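Local coordinates for protein hydroquinone dioxygenase large subunit (Pseudomonas sp., PDB 4ZXA) that probably catalyses, together with its small subunit, the iron(II)-dependent ring cleavage of hydroquinone as part of a two-subunit 1,2-dioxygenase, at residues L219-Y222 and L223-D227; H325-S329 and G330-P334. One frame throughout, in Å; residues are numbered along the deposited sequence.

Contact 1: residues L219-Y222 and L223-D227; sequences LFKY and LSRSD
The K221 side chain crosses that of R225 at a slant, one turn further on, at the end of helix 219-224. The methylene CE of K221 sits over one face of the R225 guanidinium, 3.8 Å from NE of R225. The lysine reaches there because CG is anti to the backbone N (chi1 169°) and the rest of the chain runs out straight. R225 is extended from CG to NE as well, and the lysine meets its guanidinium with carbon rather than the ammonium; NZ of K221 stays 4.8 Å from NH2 of R225. Next to this pair, the S224 hydroxyl turns back along the helix and donates to the K221 carbonyl, OG to O 2.7 Å. The helix is held by L223 N to L219 O, a nearly straight bond of 2.8 Å (167°), and by S224 N to F220 O, more bent, at 2.7 Å. S226 N then closes on L223 O as the chain leaves the helix. On another side of the helix, L223 packs against L219, one turn back, CG to CD1 4.2 Å, and its CD2 comes 4.1 Å from CD2 of Y222.

The second shell fixes these groups. K221 NZ forms a salt bridge with E201, while Q199 takes R225 NE through its OE1 and gives its NE2 to S224 OG. R185 makes a cation-pi contact with Y222, L223 packs on P245 and M312 of the neighbouring strands, and F220 meets F14 of the small subunit with nearly parallel rings. The chemistry is thus that of a buried helix end whose two like charges are probably tolerated side by side because E201 offsets the lysine and it is CE, not NZ, that lies over the guanidinium.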
# COMPACT_ATOMS: atom_id res chain seq x y z
N LEU E 219 -22.43 -16.23 -20.19
CA LEU E 219 -21.16 -15.68 -19.77
C LEU E 219 -21.26 -14.89 -18.45
O LEU E 219 -20.38 -14.98 -17.60
CB LEU E 219 -20.57 -14.82 -20.90
CG LEU E 219 -19.22 -14.14 -20.63
CD1 LEU E 219 -18.10 -15.17 -20.45
CD2 LEU E 219 -18.89 -13.14 -21.75
N PHE E 220 -22.33 -14.12 -18.26
CA PHE E 220 -22.47 -13.34 -17.03
C PHE E 220 -22.61 -14.26 -15.81
O PHE E 220 -22.05 -13.99 -14.74
CB PHE E 220 -23.65 -12.36 -17.11
CG PHE E 220 -23.41 -11.19 -18.03
CD1 PHE E 220 -22.24 -11.10 -18.78
CD2 PHE E 220 -24.36 -10.18 -18.14
CE1 PHE E 220 -22.01 -10.02 -19.63
CE2 PHE E 220 -24.15 -9.10 -18.99
CZ PHE E 220 -22.96 -9.02 -19.74
N LYS E 221 -23.34 -15.36 -16.00
CA LYS E 221 -23.49 -16.40 -14.98
C LYS E 221 -22.14 -17.05 -14.68
O LYS E 221 -21.77 -17.28 -13.54
CB LYS E 221 -24.49 -17.47 -15.46
CG LYS E 221 -24.52 -18.73 -14.59
CD LYS E 221 -25.47 -19.79 -15.14
CE LYS E 221 -25.39 -21.08 -14.33
NZ LYS E 221 -26.39 -22.11 -14.76
N TYR E 222 -21.43 -17.36 -15.74
CA TYR E 222 -20.14 -17.99 -15.63
C TYR E 222 -19.21 -17.05 -14.86
O TYR E 222 -18.53 -17.48 -13.92
CB TYR E 222 -19.64 -18.27 -17.05
CG TYR E 222 -18.27 -18.87 -17.16
CD1 TYR E 222 -18.10 -20.25 -17.26
CD2 TYR E 222 -17.15 -18.06 -17.22
CE1 TYR E 222 -16.85 -20.79 -17.38
CE2 TYR E 222 -15.90 -18.60 -17.33
CZ TYR E 222 -15.75 -19.96 -17.42
OH TYR E 222 -14.48 -20.47 -17.55
N LEU E 223 -19.19 -15.77 -15.23
CA LEU E 223 -18.38 -14.80 -14.49
C LEU E 223 -18.87 -14.65 -13.05
O LEU E 223 -18.07 -14.55 -12.13
CB LEU E 223 -18.34 -13.44 -15.20
CG LEU E 223 -17.68 -13.47 -16.58
CD1 LEU E 223 -17.62 -12.07 -17.17
CD2 LEU E 223 -16.29 -14.09 -16.52
N SER E 224 -20.19 -14.65 -12.86
CA SER E 224 -20.74 -14.42 -11.52
C SER E 224 -20.23 -15.47 -10.55
O SER E 224 -20.27 -15.29 -9.33
CB SER E 224 -22.28 -14.38 -11.53
OG SER E 224 -22.85 -15.68 -11.66
N ARG E 225 -19.78 -16.59 -11.11
CA ARG E 225 -19.35 -17.71 -10.28
C ARG E 225 -17.83 -17.82 -10.22
O ARG E 225 -17.30 -18.82 -9.75
CB ARG E 225 -20.01 -19.00 -10.75
CG ARG E 225 -21.54 -18.96 -10.60
CD ARG E 225 -22.25 -20.16 -11.24
NE ARG E 225 -23.69 -20.09 -11.04
CZ ARG E 225 -24.42 -20.98 -10.36
NH1 ARG E 225 -23.86 -22.05 -9.81
NH2 ARG E 225 -25.73 -20.80 -10.24
N SER E 226 -17.13 -16.78 -10.67
CA SER E 226 -15.68 -16.73 -10.57
C SER E 226 -15.21 -16.61 -9.13
O SER E 226 -15.68 -15.75 -8.39
CB SER E 226 -15.12 -15.56 -11.38
OG SER E 226 -13.73 -15.40 -11.15
N ASP E 227 -14.26 -17.45 -8.74
CA ASP E 227 -13.79 -17.51 -7.35
C ASP E 227 -12.44 -16.83 -7.15
O ASP E 227 -11.83 -16.95 -6.08
CB ASP E 227 -13.67 -18.97 -6.89
CG ASP E 227 -12.73 -19.78 -7.78
OD1 ASP E 227 -12.86 -19.71 -9.03
OD2 ASP E 227 -11.86 -20.50 -7.23

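Contact 2: residues H325-S329 and G330-P334; sequences HLYES and GELKP
L326 and L332 are joined by a backbone bond, L332 N to L326 O at 3.0 Å and 159°, made as the chain folds back over the last turn of helix 323-329. The donor stands well above the carbonyl plane, and the same L326 oxygen also receives weak bonds from G330 N and E331 N. Together with a weak bond from G330 N to Y327 O and the positive phi of G330 (97°), the weak E331 bond makes this a Schellman motif; a CB at G330 would run into the S329 carbonyl.

The reversal brings L332 down on two helix side chains. Its CB lies over one face of the Y327 ring, a CH-pi contact 3.9 Å from the centroid, and its CD1 meets CE2 of the ring at 3.8 Å. The tyrosine can offer this face because its CG is anti to the carbonyl carbon (chi1 -73°), which swings the ring back beneath the loop. At the ring edge, CE1 of Y327 comes 3.5 Å from K333 O. On the L326 side, L332 CD1 packs against L326 CB at 3.8 Å, and E331 CB rests on L326 CD2. K333 curls back, and its NZ donates to G330 O at 3.0 Å in the carbonyl plane, on a lone pair.

Both leucines also pack on L59 of the small subunit, and Y327 OH is bonded to V261 N. With an alanine in place of Y327, L332 would probably lose the ring it lies on and V261 N its hydroxyl acceptor. The chemistry implied is a helix end capped by one good and several weak backbone bonds, with leucine and tyrosine carbon packed against it, while the Y327 hydroxyl ties it to V261, the residue just before the cadmium ligand E262.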
# COMPACT_ATOMS: atom_id res chain seq x y z
N HIS E 325 8.60 -8.83 -31.89
CA HIS E 325 9.25 -8.41 -33.14
C HIS E 325 8.48 -7.28 -33.84
O HIS E 325 9.07 -6.27 -34.20
CB HIS E 325 9.43 -9.58 -34.10
CG HIS E 325 9.70 -9.16 -35.51
ND1 HIS E 325 10.81 -8.43 -35.88
CD2 HIS E 325 8.98 -9.34 -36.65
CE1 HIS E 325 10.76 -8.19 -37.18
NE2 HIS E 325 9.66 -8.73 -37.67
N LEU E 326 7.17 -7.45 -34.00
CA LEU E 326 6.37 -6.41 -34.68
C LEU E 326 6.48 -5.04 -34.03
O LEU E 326 6.58 -4.03 -34.73
CB LEU E 326 4.91 -6.82 -34.79
CG LEU E 326 4.71 -8.12 -35.56
CD1 LEU E 326 3.25 -8.43 -35.71
CD2 LEU E 326 5.37 -7.99 -36.91
N TYR E 327 6.49 -5.00 -32.69
CA TYR E 327 6.58 -3.72 -31.98
C TYR E 327 7.97 -3.12 -32.05
O TYR E 327 8.12 -1.93 -32.31
CB TYR E 327 6.08 -3.83 -30.52
CG TYR E 327 4.58 -3.95 -30.43
CD1 TYR E 327 3.77 -2.82 -30.48
CD2 TYR E 327 3.97 -5.19 -30.34
CE1 TYR E 327 2.37 -2.92 -30.43
CE2 TYR E 327 2.58 -5.31 -30.29
CZ TYR E 327 1.80 -4.17 -30.33
OH TYR E 327 0.43 -4.30 -30.27
N GLU E 328 8.99 -3.95 -31.86
CA GLU E 328 10.38 -3.53 -31.99
C GLU E 328 10.74 -3.04 -33.42
O GLU E 328 11.44 -2.04 -33.58
CB GLU E 328 11.29 -4.68 -31.55
CG GLU E 328 12.78 -4.47 -31.79
CD GLU E 328 13.45 -3.65 -30.70
OE1 GLU E 328 12.74 -3.30 -29.72
OE2 GLU E 328 14.67 -3.37 -30.81
N SER E 329 10.24 -3.74 -34.44
CA SER E 329 10.48 -3.40 -35.85
C SER E 329 9.86 -2.09 -36.28
O SER E 329 10.30 -1.47 -37.24
CB SER E 329 9.84 -4.44 -36.77
OG SER E 329 10.15 -5.74 -36.36
N GLY E 330 8.77 -1.70 -35.63
CA GLY E 330 8.05 -0.53 -36.07
C GLY E 330 6.86 -0.89 -36.95
O GLY E 330 6.18 -0.01 -37.48
N GLU E 331 6.61 -2.20 -37.10
CA GLU E 331 5.48 -2.67 -37.87
C GLU E 331 4.19 -2.38 -37.14
O GLU E 331 3.16 -2.14 -37.76
CB GLU E 331 5.59 -4.16 -38.14
CG GLU E 331 6.65 -4.50 -39.17
CD GLU E 331 6.28 -4.00 -40.57
OE1 GLU E 331 5.41 -4.63 -41.20
OE2 GLU E 331 6.85 -2.98 -41.02
N LEU E 332 4.24 -2.42 -35.81
CA LEU E 332 3.12 -2.02 -35.00
C LEU E 332 3.51 -0.83 -34.14
O LEU E 332 4.52 -0.89 -33.42
CB LEU E 332 2.67 -3.18 -34.13
CG LEU E 332 1.86 -4.23 -34.87
CD1 LEU E 332 1.48 -5.37 -33.93
CD2 LEU E 332 0.62 -3.59 -35.52
N LYS E 333 2.75 0.25 -34.22
CA LYS E 333 2.98 1.42 -33.39
C LYS E 333 2.55 1.17 -31.93
O LYS E 333 1.77 0.26 -31.67
CB LYS E 333 2.24 2.62 -33.96
CG LYS E 333 2.55 2.87 -35.43
CD LYS E 333 4.05 2.95 -35.66
CE LYS E 333 4.39 3.12 -37.14
NZ LYS E 333 5.86 2.97 -37.40
N PRO E 334 3.06 1.97 -30.99
CA PRO E 334 2.69 1.87 -29.56
C PRO E 334 1.18 1.94 -29.34
O PRO E 334 0.68 1.35 -28.38
CB PRO E 334 3.32 3.11 -28.94
CG PRO E 334 4.29 3.62 -29.93
CD PRO E 334 3.87 3.16 -31.27

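Overall arrangement
Contact 1 and contact 2 are separate helix ends, following one another along the chain with their centres 36 Å apart and their nearest atoms about 23 Å apart, so neither touches the other. Both lie away from the bound ligand, which sits beside the cadmium ion, whose ligands H256, N258, E262 and H303 lie between the two contacts in sequence: the side chain of S226 in contact 1 is about 10 Å from 4-hydroxybenzonitrile, and that of Y327 in contact 2 is about 11 Å from the cadmium ion and 13 Å from the ligand. What they share is the small subunit, which meets residues 219-220 in the first and L326 and L332 in the second.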